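Local structure of inositol monophosphatase (Zymomonas mobilis, 4N81) at residues A[7-12]-A[81-86]; A[23-28]-A[122-127]; A[105-108]-A[113-116]; A[192-197]-A[215-220]. The protein probably acts as a magnesium-dependent phosphatase of the inositol monophosphatase superfamily, hydrolysing inositol monophosphates or related phosphate esters. One frame throughout, in Å; residues are numbered along the deposited sequence.

Helix 7-24 supplies the first segment of two contacts. Interaction 1 ties its start to strand 81-86. Interaction 2 ties its end to the turn and strand at 122-127. Their segments alternate along the chain, so the two loops cross. Interaction 3 is a hairpin contact between 105-108 and 113-116. It opens after interaction 1 has closed and lies within the longer loop of interaction 2. All three reach the same mixed sheet, and backbone bonds join strand 81-86 to strand 102-109. Interaction 4, later, pairs a helix end and the turn after it, 192-197, with helix segment 215-220. It packs back on Pro113, Leu115 and Gly116 of interaction 3 and on Trp127 of interaction 2.

Interaction 1. Residues A[7-12]-A[81-86]; sequences EDDIRL and RLWVLD
Asp9 meets the guanidinium of Arg81 end-on in a salt bridge. OD1 of Asp9 accepts from both NH1 and NH2 of Arg81, each at 3.1 Å. OD1 lies in the guanidinium plane, between the two nitrogens. Seen from the carboxylate, both donors come on the syn side and from the same face, tilted out of its plane. The two flat groups are turned 38° apart. OD2 of Asp9 adds a weak bond of 3.2 Å to Arg81 NH2. Two neighbours share these charges: Arg62 bridges to Asp9 OD2, and Asp65 bridges to Arg81 NH2. Asp9 holds its carboxylate beside its own backbone N (chi1 -66°), while the Arg81 chain bends at chi3 to present its two terminal nitrogens. With an alanine here, Arg81 and Arg62 would probably lose the carboxylate they share, though Arg81 would keep Asp65. The backbone of Asp9 also takes part, because its O lies 3.8 Å from CH2 of Trp83, at the ring edge. One turn on, Leu12 adds the apolar share. Its CD2 lies 4.1 Å from CZ2 of Trp83, and the side chains meet at a slant. Trp83 NE1 bonds to Asp65, which helps to hold the indole in place. Segment 7-12 of helix 7-24 runs at 24° to strand 81-86, with 12.6 Å between the two axes. Leu107 of strand 102-109 packs against Asp9, Arg81 and Trp83. Leu58 of helix 42-61 touches both Leu12 and Trp83, so both helices pack on this side of the sheet.

Interaction 2. Residues A[23-28]-A[122-127]; sequences IIRPFF and IHQERW
Ile122 lies over one face of the Phe28 ring in a CH-pi contact. Its CG1 is 3.9 Å from the ring centroid of Phe28 and only 17° off the ring normal. Ile122 CD1, ending the same branch, sits 3.7 Å from Phe28 CD2, and the CG2 methyl of Ile122 sits 3.8 Å from Phe28 CE2. Phe28 reaches this place with CG anti to its backbone N (chi1 -179°). An alanine in its place would probably leave a gap beneath Ile122, whose two branches would lose the flat surface they rest on. Arg25 runs alongside Ile122 in the opposite direction, with Arg25 CG 4.1 Å from Ile122 CD1. The Arg25 and Gln124 side chains cross at about a right angle, guanidinium and amide planes 70° apart. Arg25 NH1 makes a weak bond of 3.3 Å to Gln124 OE1, near the guanidinium plane. The stronger partners of that group are Pro121 O, for NH1, and Asp22, for NH2. One water joins the segments further: it donates to Ile122 O at 2.7 Å and accepts a weak bond from Arg25 NE at 3.1 Å. Close by lies the dimer interface, where His123 stacks on His123 of the second subunit. The turn links strands 112-120 and 125-130. Gln124, with positive phi and psi, and Glu125 both face Gln120, which is a G1 beta bulge closing a beta hairpin.

Interaction 3. Residues A[105-108]-A[113-116]; sequences IALV and PVLG
Leu107 O is gripped by two backbone donors in succession, Val114 N at 2.8 Å and Leu115 N at 3.2 Å. This is a classic beta bulge in the antiparallel hairpin of strands 102-109 and 112-120. Both donors lie in the carbonyl plane, and the bond from Val114 is almost straight at 178°. The second bond is more bent. In return Leu107 N donates to Leu115 O at 3.0 Å, so Leu107 and Leu115 form a hydrogen-bonded pair. The bulge shifts the register by one residue, and Val108 then pairs with Pro113. Leu107 and Leu115 send their side chains to the same face of the sheet, CB to CB at 3.9 Å, where Asp9 of helix 7-24 touches both. Val114 sets CG2 between its own backbone N and carbonyl carbon. This brings CG2 of Val114 within 3.3 Å of Leu107 O and 3.9 Å of Leu107 CG. On the other face Ala106 stands opposite Gly116 in a non-hydrogen-bonded pair, and Ala106 CB also packs on Ala212 and Ala213. Here the strands come close enough for CA-H...O contacts: Ala106 CA lies 3.1 Å from Leu115 O, and Gly116 CA lies 3.2 Å from Ile105 O.

Interaction 4. Residues A[192-197]-A[215-220]; sequences LLSLGH and VPIVEG
Ser194 points its CB toward the helix segment 215-220 and sets its OG between two branched side chains. OG of Ser194 lies 3.5 Å from CG2 of Ile217 and also 3.5 Å from CG2 of Val218. These are packing contacts. The hydroxyl finds its polar partner in its own helix, where it bonds to Tyr190 O. Ser194 keeps OG beside its backbone N (chi1 -57°), which lets one atom serve that carbonyl and the apolar neighbours together. The small side chain suits a close approach, since Ser194 CA and Val218 CA are 5.2 Å apart. Val218 divides its two methyls. CG2 faces Ser194, while CG1 meets Leu193 CD2 at 3.9 Å, and the Leu193 and Val218 side chains cross at about a right angle. Ile217 offers CG2 alone to Ser194, because its longer branch leads away toward the sheet. Past Ser194 the chain leaves the helix through a Schellman motif: His197 N bonds back to Leu192 O at 2.9 Å, Gly196 N to Leu193 O, and Gly196 takes the positive phi. Helix 214-220 packs on the large sheet beside this helix end, and Leu195 also reaches Trp127 directly. Its Pro216 rests on Pro113, and Ile217 rests on Ile118 and Trp127. Ile217 O bonds to Thr135, and Val218 touches Met225 of strand 224-226. The contact thus sets the end of helix 187-194 against helix 214-220, which touches strands of both sheets.

Interaction 1. Residues A[7-12]-A[81-86]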
loop_
_atom_site.group_PDB
_atom_site.type_symbol
_atom_site.label_atom_id
_atom_site.label_comp_id
_atom_site.label_asym_id
_atom_site.label_seq_id
_atom_site.Cartn_x
_atom_site.Cartn_y
_atom_site.Cartn_z
ATOM N N GLU A 7 -32.146 -6.629 -1.711
ATOM C CA GLU A 7 -32.087 -5.162 -1.692
ATOM C C GLU A 7 -32.085 -4.585 -0.262
ATOM O O GLU A 7 -31.302 -3.669 0.058
ATOM C CB GLU A 7 -33.322 -4.622 -2.440
ATOM C CG GLU A 7 -33.487 -3.117 -2.464
ATOM C CD GLU A 7 -34.842 -2.696 -3.084
ATOM O OE1 GLU A 7 -35.371 -3.456 -3.934
ATOM O OE2 GLU A 7 -35.377 -1.612 -2.715
ATOM N N ASP A 8 -32.929 -5.144 0.613
ATOM C CA ASP A 8 -33.033 -4.609 1.980
ATOM C C ASP A 8 -31.748 -4.832 2.775
ATOM O O ASP A 8 -31.268 -3.939 3.515
ATOM C CB ASP A 8 -34.178 -5.284 2.730
ATOM C CG ASP A 8 -35.536 -4.706 2.364
ATOM O OD1 ASP A 8 -35.578 -3.544 1.889
ATOM O OD2 ASP A 8 -36.551 -5.415 2.559
ATOM N N ASP A 9 -31.176 -6.028 2.587
ATOM C CA ASP A 9 -29.913 -6.369 3.230
ATOM C C ASP A 9 -28.762 -5.531 2.692
ATOM O O ASP A 9 -27.817 -5.200 3.439
ATOM C CB ASP A 9 -29.588 -7.864 3.065
ATOM C CG ASP A 9 -30.581 -8.765 3.816
ATOM O OD1 ASP A 9 -30.879 -9.881 3.328
ATOM O OD2 ASP A 9 -31.022 -8.369 4.921
ATOM N N ILE A 10 -28.822 -5.175 1.413
ATOM C CA ILE A 10 -27.764 -4.308 0.856
ATOM C C ILE A 10 -27.843 -2.926 1.502
ATOM O O ILE A 10 -26.825 -2.306 1.867
ATOM C CB ILE A 10 -27.949 -4.155 -0.660
ATOM C CG1 ILE A 10 -27.589 -5.459 -1.383
ATOM C CG2 ILE A 10 -27.055 -3.057 -1.237
ATOM C CD1 ILE A 10 -28.225 -5.494 -2.797
ATOM N N ARG A 11 -29.081 -2.460 1.696
ATOM C CA ARG A 11 -29.227 -1.151 2.316
ATOM C C ARG A 11 -28.708 -1.149 3.776
ATOM O O ARG A 11 -27.987 -0.237 4.224
ATOM C CB ARG A 11 -30.710 -0.717 2.245
ATOM C CG ARG A 11 -30.965 0.664 2.845
ATOM C CD ARG A 11 -32.483 1.040 2.711
ATOM N NE ARG A 11 -33.078 0.450 1.506
ATOM C CZ ARG A 11 -34.033 -0.482 1.516
ATOM N NH1 ARG A 11 -34.519 -0.924 2.677
ATOM N NH2 ARG A 11 -34.514 -0.967 0.371
ATOM N N LEU A 12 -29.030 -2.219 4.501
ATOM C CA LEU A 12 -28.517 -2.346 5.860
ATOM C C LEU A 12 -26.976 -2.416 5.824
ATOM O O LEU A 12 -26.294 -1.799 6.634
ATOM C CB LEU A 12 -29.041 -3.646 6.485
ATOM C CG LEU A 12 -28.641 -3.937 7.942
ATOM C CD1 LEU A 12 -28.940 -2.714 8.790
ATOM C CD2 LEU A 12 -29.381 -5.173 8.520
ATOM N N ARG A 81 -28.756 -17.911 7.928
ATOM C CA ARG A 81 -28.191 -16.601 7.510
ATOM C C ARG A 81 -27.291 -16.030 8.616
ATOM O O ARG A 81 -27.729 -15.914 9.783
ATOM C CB ARG A 81 -29.311 -15.567 7.226
ATOM C CG ARG A 81 -30.235 -15.903 6.027
ATOM C CD ARG A 81 -31.537 -15.052 5.972
ATOM N NE ARG A 81 -31.348 -13.657 6.386
ATOM C CZ ARG A 81 -31.255 -12.611 5.570
ATOM N NH1 ARG A 81 -31.335 -12.761 4.254
ATOM N NH2 ARG A 81 -31.085 -11.400 6.072
ATOM N N LEU A 82 -26.077 -15.622 8.259
ATOM C CA LEU A 82 -25.116 -15.119 9.246
ATOM C C LEU A 82 -24.467 -13.855 8.707
ATOM O O LEU A 82 -24.013 -13.841 7.549
ATOM C CB LEU A 82 -23.961 -16.119 9.440
ATOM C CG LEU A 82 -24.245 -17.525 9.974
ATOM C CD1 LEU A 82 -22.927 -18.298 10.083
ATOM C CD2 LEU A 82 -24.920 -17.426 11.317
ATOM N N TRP A 83 -24.317 -12.848 9.555
ATOM C CA TRP A 83 -23.504 -11.686 9.203
ATOM C C TRP A 83 -22.050 -11.872 9.666
ATOM O O TRP A 83 -21.807 -12.343 10.788
ATOM C CB TRP A 83 -24.096 -10.441 9.863
ATOM C CG TRP A 83 -25.434 -10.087 9.265
ATOM C CD1 TRP A 83 -26.649 -10.561 9.629
ATOM C CD2 TRP A 83 -25.650 -9.219 8.142
ATOM N NE1 TRP A 83 -27.638 -10.027 8.812
ATOM C CE2 TRP A 83 -27.042 -9.196 7.894
ATOM C CE3 TRP A 83 -24.800 -8.465 7.323
ATOM C CZ2 TRP A 83 -27.601 -8.440 6.867
ATOM C CZ3 TRP A 83 -25.355 -7.714 6.307
ATOM C CH2 TRP A 83 -26.746 -7.710 6.086
ATOM N N VAL A 84 -21.096 -11.482 8.816
ATOM C CA VAL A 84 -19.691 -11.629 9.138
ATOM C C VAL A 84 -19.113 -10.225 9.076
ATOM O O VAL A 84 -19.231 -9.589 8.047
ATOM C CB VAL A 84 -18.992 -12.540 8.095
ATOM C CG1 VAL A 84 -17.493 -12.726 8.416
ATOM C CG2 VAL A 84 -19.662 -13.915 8.046
ATOM N N LEU A 85 -18.543 -9.733 10.184
ATOM C CA LEU A 85 -18.002 -8.369 10.253
ATOM C C LEU A 85 -16.499 -8.386 10.518
ATOM O O LEU A 85 -16.026 -9.138 11.369
ATOM C CB LEU A 85 -18.664 -7.617 11.403
ATOM C CG LEU A 85 -20.196 -7.730 11.422
ATOM C CD1 LEU A 85 -20.776 -7.022 12.619
ATOM C CD2 LEU A 85 -20.812 -7.197 10.145
ATOM N N ASP A 86 -15.745 -7.587 9.778
ATOM C CA ASP A 86 -14.372 -7.302 10.139
ATOM C C ASP A 86 -14.196 -5.773 10.094
ATOM O O ASP A 86 -14.030 -5.209 8.996
ATOM C CB ASP A 86 -13.384 -7.978 9.173
ATOM C CG ASP A 86 -11.954 -8.017 9.752
ATOM O OD1 ASP A 86 -11.801 -7.628 10.934
ATOM O OD2 ASP A 86 -11.009 -8.447 9.047
#

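Interaction 2. Residues A[23-28]-A[122-127]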
loop_
_atom_site.group_PDB
_atom_site.type_symbol
_atom_site.label_atom_id
_atom_site.label_comp_id
_atom_site.label_asym_id
_atom_site.label_seq_id
_atom_site.Cartn_x
_atom_site.Cartn_y
_atom_site.Cartn_z
ATOM N N ILE A 23 -16.897 5.679 13.101
ATOM C CA ILE A 23 -16.192 5.381 14.357
ATOM C C ILE A 23 -14.668 5.237 14.187
ATOM O O ILE A 23 -13.881 5.693 15.021
ATOM C CB ILE A 23 -16.772 4.106 14.954
ATOM C CG1 ILE A 23 -18.158 4.410 15.509
ATOM C CG2 ILE A 23 -15.836 3.508 16.008
ATOM C CD1 ILE A 23 -19.030 3.165 15.660
ATOM N N ILE A 24 -14.274 4.588 13.095
ATOM C CA ILE A 24 -12.866 4.247 12.821
ATOM C C ILE A 24 -12.032 5.457 12.397
ATOM O O ILE A 24 -10.905 5.624 12.845
ATOM C CB ILE A 24 -12.783 3.179 11.701
ATOM C CG1 ILE A 24 -13.369 1.834 12.192
ATOM C CG2 ILE A 24 -11.319 3.019 11.183
ATOM C CD1 ILE A 24 -13.636 0.776 11.006
ATOM N N ARG A 25 -12.616 6.340 11.598
ATOM C CA ARG A 25 -11.834 7.439 10.995
ATOM C C ARG A 25 -11.015 8.296 11.993
ATOM O O ARG A 25 -9.823 8.531 11.769
ATOM C CB ARG A 25 -12.766 8.326 10.159
ATOM C CG ARG A 25 -12.102 9.396 9.307
ATOM C CD ARG A 25 -13.181 10.181 8.474
ATOM N NE ARG A 25 -13.804 9.322 7.457
ATOM C CZ ARG A 25 -15.071 8.894 7.514
ATOM N NH1 ARG A 25 -15.574 8.107 6.531
ATOM N NH2 ARG A 25 -15.837 9.260 8.538
ATOM N N PRO A 26 -11.622 8.721 13.119
ATOM C CA PRO A 26 -10.875 9.580 14.042
ATOM C C PRO A 26 -9.585 8.907 14.556
ATOM O O PRO A 26 -8.731 9.617 15.097
ATOM C CB PRO A 26 -11.859 9.814 15.205
ATOM C CG PRO A 26 -13.196 9.624 14.598
ATOM C CD PRO A 26 -13.037 8.590 13.520
ATOM N N PHE A 27 -9.531 7.568 14.584
ATOM C CA PHE A 27 -8.362 6.862 15.133
ATOM C C PHE A 27 -7.238 6.683 14.122
ATOM O O PHE A 27 -6.162 6.287 14.486
ATOM C CB PHE A 27 -8.756 5.485 15.656
ATOM C CG PHE A 27 -9.682 5.554 16.846
ATOM C CD1 PHE A 27 -11.053 5.337 16.702
ATOM C CD2 PHE A 27 -9.185 5.912 18.085
ATOM C CE1 PHE A 27 -11.902 5.421 17.788
ATOM C CE2 PHE A 27 -10.038 6.003 19.196
ATOM C CZ PHE A 27 -11.400 5.749 19.033
ATOM N N PHE A 28 -7.517 6.911 12.856
ATOM C CA PHE A 28 -6.495 6.668 11.834
ATOM C C PHE A 28 -5.342 7.680 11.983
ATOM O O PHE A 28 -5.591 8.898 12.110
ATOM C CB PHE A 28 -7.151 6.808 10.456
ATOM C CG PHE A 28 -6.184 6.560 9.314
ATOM C CD1 PHE A 28 -5.586 5.312 9.171
ATOM C CD2 PHE A 28 -5.931 7.568 8.394
ATOM C CE1 PHE A 28 -4.671 5.060 8.110
ATOM C CE2 PHE A 28 -5.089 7.349 7.324
ATOM C CZ PHE A 28 -4.469 6.094 7.167
ATOM N N ILE A 122 -11.199 6.044 4.799
ATOM C CA ILE A 122 -10.397 7.273 4.741
ATOM C C ILE A 122 -10.574 7.912 3.366
ATOM O O ILE A 122 -10.878 9.103 3.248
ATOM C CB ILE A 122 -8.880 6.969 5.004
ATOM C CG1 ILE A 122 -8.733 6.163 6.314
ATOM C CG2 ILE A 122 -8.040 8.297 5.050
ATOM C CD1 ILE A 122 -9.452 6.791 7.547
ATOM N N HIS A 123 -10.406 7.116 2.320
ATOM C CA HIS A 123 -10.589 7.643 0.944
ATOM C C HIS A 123 -11.948 7.483 0.328
ATOM O O HIS A 123 -12.182 7.918 -0.803
ATOM C CB HIS A 123 -9.429 7.209 0.059
ATOM C CG HIS A 123 -8.145 7.826 0.540
ATOM N ND1 HIS A 123 -7.004 7.094 0.797
ATOM C CD2 HIS A 123 -7.877 9.107 0.915
ATOM C CE1 HIS A 123 -6.070 7.910 1.263
ATOM N NE2 HIS A 123 -6.579 9.129 1.366
ATOM N N GLN A 124 -12.859 6.906 1.104
ATOM C CA GLN A 124 -14.249 6.721 0.655
ATOM C C GLN A 124 -14.309 5.915 -0.647
ATOM O O GLN A 124 -14.784 6.394 -1.677
ATOM C CB GLN A 124 -14.953 8.069 0.466
ATOM C CG GLN A 124 -14.609 9.073 1.524
ATOM C CD GLN A 124 -15.423 8.871 2.729
ATOM O OE1 GLN A 124 -15.516 7.750 3.247
ATOM N NE2 GLN A 124 -16.069 9.944 3.188
ATOM N N GLU A 125 -13.809 4.697 -0.580
ATOM C CA GLU A 125 -13.877 3.798 -1.712
ATOM C C GLU A 125 -14.656 2.590 -1.206
ATOM O O GLU A 125 -14.234 1.934 -0.231
ATOM C CB GLU A 125 -12.456 3.349 -2.055
ATOM C CG GLU A 125 -11.544 4.558 -2.391
ATOM C CD GLU A 125 -10.099 4.139 -2.758
ATOM O OE1 GLU A 125 -9.643 4.434 -3.897
ATOM O OE2 GLU A 125 -9.440 3.539 -1.879
ATOM N N ARG A 126 -15.730 2.254 -1.918
ATOM C CA ARG A 126 -16.627 1.215 -1.454
ATOM C C ARG A 126 -16.977 0.250 -2.595
ATOM O O ARG A 126 -17.519 0.668 -3.641
ATOM C CB ARG A 126 -17.918 1.829 -0.890
ATOM C CG ARG A 126 -18.865 0.742 -0.324
ATOM C CD ARG A 126 -20.068 1.354 0.462
ATOM N NE ARG A 126 -19.579 2.113 1.611
ATOM C CZ ARG A 126 -20.351 2.709 2.525
ATOM N NH1 ARG A 126 -21.684 2.640 2.462
ATOM N NH2 ARG A 126 -19.768 3.377 3.516
ATOM N N TRP A 127 -16.620 -1.017 -2.396
ATOM C CA TRP A 127 -16.972 -2.097 -3.322
ATOM C C TRP A 127 -18.206 -2.820 -2.765
ATOM O O TRP A 127 -18.213 -3.123 -1.574
ATOM C CB TRP A 127 -15.835 -3.129 -3.305
ATOM C CG TRP A 127 -14.559 -2.735 -4.000
ATOM C CD1 TRP A 127 -14.180 -3.086 -5.298
ATOM C CD2 TRP A 127 -13.490 -1.945 -3.460
ATOM N NE1 TRP A 127 -12.941 -2.513 -5.583
ATOM C CE2 TRP A 127 -12.484 -1.844 -4.470
ATOM C CE3 TRP A 127 -13.289 -1.276 -2.235
ATOM C CZ2 TRP A 127 -11.259 -1.167 -4.251
ATOM C CZ3 TRP A 127 -12.080 -0.588 -2.027
ATOM C CH2 TRP A 127 -11.078 -0.544 -3.028
HETATM O O HOH W 1 -11.819 10.455 5.391
#

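Interaction 3. Residues A[105-108]-A[113-116]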
loop_
_atom_site.group_PDB
_atom_site.type_symbol
_atom_site.label_atom_id
_atom_site.label_comp_id
_atom_site.label_asym_id
_atom_site.label_seq_id
_atom_site.Cartn_x
_atom_site.Cartn_y
_atom_site.Cartn_z
ATOM N N ILE A 105 -18.002 -6.309 5.382
ATOM C CA ILE A 105 -19.295 -6.783 5.893
ATOM C C ILE A 105 -19.821 -7.841 4.911
ATOM O O ILE A 105 -19.856 -7.612 3.695
ATOM C CB ILE A 105 -20.267 -5.590 5.945
ATOM C CG1 ILE A 105 -19.762 -4.554 6.977
ATOM C CG2 ILE A 105 -21.753 -6.064 6.207
ATOM C CD1 ILE A 105 -20.182 -3.137 6.682
ATOM N N ALA A 106 -20.306 -8.960 5.413
ATOM C CA ALA A 106 -20.826 -9.954 4.493
ATOM C C ALA A 106 -22.078 -10.569 5.065
ATOM O O ALA A 106 -22.229 -10.618 6.282
ATOM C CB ALA A 106 -19.787 -11.024 4.267
ATOM N N LEU A 107 -22.988 -10.988 4.177
ATOM C CA LEU A 107 -24.119 -11.849 4.567
ATOM C C LEU A 107 -23.853 -13.220 3.928
ATOM O O LEU A 107 -23.504 -13.290 2.741
ATOM C CB LEU A 107 -25.437 -11.300 4.010
ATOM C CG LEU A 107 -26.675 -12.178 4.244
ATOM C CD1 LEU A 107 -26.857 -12.478 5.748
ATOM C CD2 LEU A 107 -27.948 -11.509 3.665
ATOM N N VAL A 108 -24.064 -14.292 4.713
ATOM C CA VAL A 108 -23.646 -15.622 4.348
ATOM C C VAL A 108 -24.878 -16.510 4.535
ATOM O O VAL A 108 -25.551 -16.387 5.548
ATOM C CB VAL A 108 -22.495 -16.072 5.273
ATOM C CG1 VAL A 108 -22.194 -17.523 5.080
ATOM C CG2 VAL A 108 -21.247 -15.259 4.997
ATOM N N PRO A 113 -20.984 -16.949 1.157
ATOM C CA PRO A 113 -21.274 -15.507 1.080
ATOM C C PRO A 113 -22.229 -15.205 -0.041
ATOM O O PRO A 113 -22.042 -15.713 -1.151
ATOM C CB PRO A 113 -19.907 -14.884 0.733
ATOM C CG PRO A 113 -18.888 -15.891 1.242
ATOM C CD PRO A 113 -19.550 -17.256 1.065
ATOM N N VAL A 114 -23.199 -14.343 0.218
ATOM C CA VAL A 114 -24.125 -13.916 -0.836
ATOM C C VAL A 114 -24.116 -12.382 -0.977
ATOM O O VAL A 114 -24.669 -11.833 -1.941
ATOM C CB VAL A 114 -25.546 -14.395 -0.587
ATOM C CG1 VAL A 114 -25.590 -15.946 -0.573
ATOM C CG2 VAL A 114 -26.067 -13.819 0.734
ATOM N N LEU A 115 -23.456 -11.690 -0.047
ATOM C CA LEU A 115 -23.390 -10.212 -0.165
ATOM C C LEU A 115 -22.117 -9.776 0.514
ATOM O O LEU A 115 -21.789 -10.331 1.545
ATOM C CB LEU A 115 -24.626 -9.619 0.601
ATOM C CG LEU A 115 -24.872 -8.128 0.808
ATOM C CD1 LEU A 115 -26.314 -8.035 1.378
ATOM C CD2 LEU A 115 -23.944 -7.479 1.769
ATOM N N GLY A 116 -21.404 -8.788 -0.038
ATOM C CA GLY A 116 -20.170 -8.351 0.591
ATOM C C GLY A 116 -19.927 -6.881 0.310
ATOM O O GLY A 116 -20.204 -6.403 -0.790
#

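Interaction 4. Residues A[192-197]-A[215-220]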
loop_
_atom_site.group_PDB
_atom_site.type_symbol
_atom_site.label_atom_id
_atom_site.label_comp_id
_atom_site.label_asym_id
_atom_site.label_seq_id
_atom_site.Cartn_x
_atom_site.Cartn_y
_atom_site.Cartn_z
ATOM N N LEU A 192 -8.662 -4.301 -5.861
ATOM C CA LEU A 192 -7.995 -3.811 -7.108
ATOM C C LEU A 192 -8.183 -4.869 -8.182
ATOM O O LEU A 192 -8.289 -4.541 -9.427
ATOM C CB LEU A 192 -6.461 -3.608 -6.845
ATOM C CG LEU A 192 -6.185 -2.342 -6.012
ATOM C CD1 LEU A 192 -4.682 -2.337 -5.587
ATOM C CD2 LEU A 192 -6.564 -1.056 -6.857
ATOM N N LEU A 193 -8.231 -6.125 -7.738
ATOM C CA LEU A 193 -8.400 -7.179 -8.770
ATOM C C LEU A 193 -9.816 -7.053 -9.381
ATOM O O LEU A 193 -9.957 -7.207 -10.624
ATOM C CB LEU A 193 -8.166 -8.589 -8.139
ATOM C CG LEU A 193 -8.430 -9.797 -9.093
ATOM C CD1 LEU A 193 -7.548 -11.018 -8.621
ATOM C CD2 LEU A 193 -9.891 -10.272 -9.062
ATOM N N SER A 194 -10.835 -6.678 -8.556
ATOM C CA SER A 194 -12.214 -6.559 -9.084
ATOM C C SER A 194 -12.330 -5.370 -10.030
ATOM O O SER A 194 -13.163 -5.367 -10.915
ATOM C CB SER A 194 -13.226 -6.373 -7.927
ATOM O OG SER A 194 -13.054 -7.488 -7.059
ATOM N N LEU A 195 -11.500 -4.341 -9.810
ATOM C CA LEU A 195 -11.492 -3.154 -10.681
ATOM C C LEU A 195 -10.691 -3.410 -11.946
ATOM O O LEU A 195 -10.671 -2.570 -12.869
ATOM C CB LEU A 195 -10.880 -1.954 -9.945
ATOM C CG LEU A 195 -11.767 -1.358 -8.853
ATOM C CD1 LEU A 195 -10.839 -0.506 -7.985
ATOM C CD2 LEU A 195 -12.871 -0.450 -9.522
ATOM N N GLY A 196 -10.021 -4.549 -12.021
ATOM C CA GLY A 196 -9.220 -4.797 -13.225
ATOM C C GLY A 196 -7.769 -4.301 -13.217
ATOM O O GLY A 196 -7.179 -4.036 -14.281
ATOM N N HIS A 197 -7.204 -4.081 -12.024
ATOM C CA HIS A 197 -5.795 -3.612 -11.933
ATOM C C HIS A 197 -4.840 -4.649 -11.368
ATOM O O HIS A 197 -3.645 -4.381 -11.239
ATOM C CB HIS A 197 -5.740 -2.362 -11.022
ATOM C CG HIS A 197 -6.673 -1.279 -11.453
ATOM N ND1 HIS A 197 -6.627 -0.724 -12.716
ATOM C CD2 HIS A 197 -7.662 -0.640 -10.791
ATOM C CE1 HIS A 197 -7.571 0.200 -12.821
ATOM N NE2 HIS A 197 -8.206 0.279 -11.659
ATOM N N VAL A 215 -15.661 -12.628 -1.628
ATOM C CA VAL A 215 -16.090 -13.528 -2.725
ATOM C C VAL A 215 -17.185 -12.958 -3.701
ATOM O O VAL A 215 -17.015 -12.998 -4.923
ATOM C CB VAL A 215 -16.527 -14.957 -2.156
ATOM C CG1 VAL A 215 -16.931 -15.939 -3.317
ATOM C CG2 VAL A 215 -15.385 -15.576 -1.280
ATOM N N PRO A 216 -18.309 -12.442 -3.175
ATOM C CA PRO A 216 -19.332 -11.875 -4.075
ATOM C C PRO A 216 -18.806 -10.708 -4.890
ATOM O O PRO A 216 -19.247 -10.497 -6.025
ATOM C CB PRO A 216 -20.451 -11.412 -3.114
ATOM C CG PRO A 216 -20.186 -12.119 -1.842
ATOM C CD PRO A 216 -18.724 -12.372 -1.758
ATOM N N ILE A 217 -17.883 -9.944 -4.306
ATOM C CA ILE A 217 -17.365 -8.751 -4.991
ATOM C C ILE A 217 -16.504 -9.176 -6.179
ATOM O O ILE A 217 -16.754 -8.760 -7.312
ATOM C CB ILE A 217 -16.527 -7.897 -3.997
ATOM C CG1 ILE A 217 -17.495 -7.276 -2.967
ATOM C CG2 ILE A 217 -15.610 -6.851 -4.722
ATOM C CD1 ILE A 217 -16.713 -6.591 -1.786
ATOM N N VAL A 218 -15.587 -10.098 -5.931
ATOM C CA VAL A 218 -14.724 -10.578 -7.006
ATOM C C VAL A 218 -15.538 -11.318 -8.078
ATOM O O VAL A 218 -15.357 -11.069 -9.290
ATOM C CB VAL A 218 -13.642 -11.518 -6.452
ATOM C CG1 VAL A 218 -12.901 -12.237 -7.618
ATOM C CG2 VAL A 218 -12.591 -10.690 -5.614
ATOM N N GLU A 219 -16.439 -12.195 -7.639
ATOM C CA GLU A 219 -17.186 -13.008 -8.581
ATOM C C GLU A 219 -18.159 -12.164 -9.377
ATOM O O GLU A 219 -18.292 -12.391 -10.568
ATOM C CB GLU A 219 -17.801 -14.287 -7.898
ATOM C CG GLU A 219 -16.585 -15.199 -7.370
ATOM C CD GLU A 219 -16.801 -16.741 -7.284
ATOM O OE1 GLU A 219 -17.938 -17.033 -6.864
ATOM O OE2 GLU A 219 -15.827 -17.626 -7.593
ATOM N N GLY A 220 -18.755 -11.126 -8.758
ATOM C CA GLY A 220 -19.746 -10.316 -9.455
ATOM C C GLY A 220 -19.046 -9.314 -10.347
ATOM O O GLY A 220 -19.717 -8.627 -11.154
#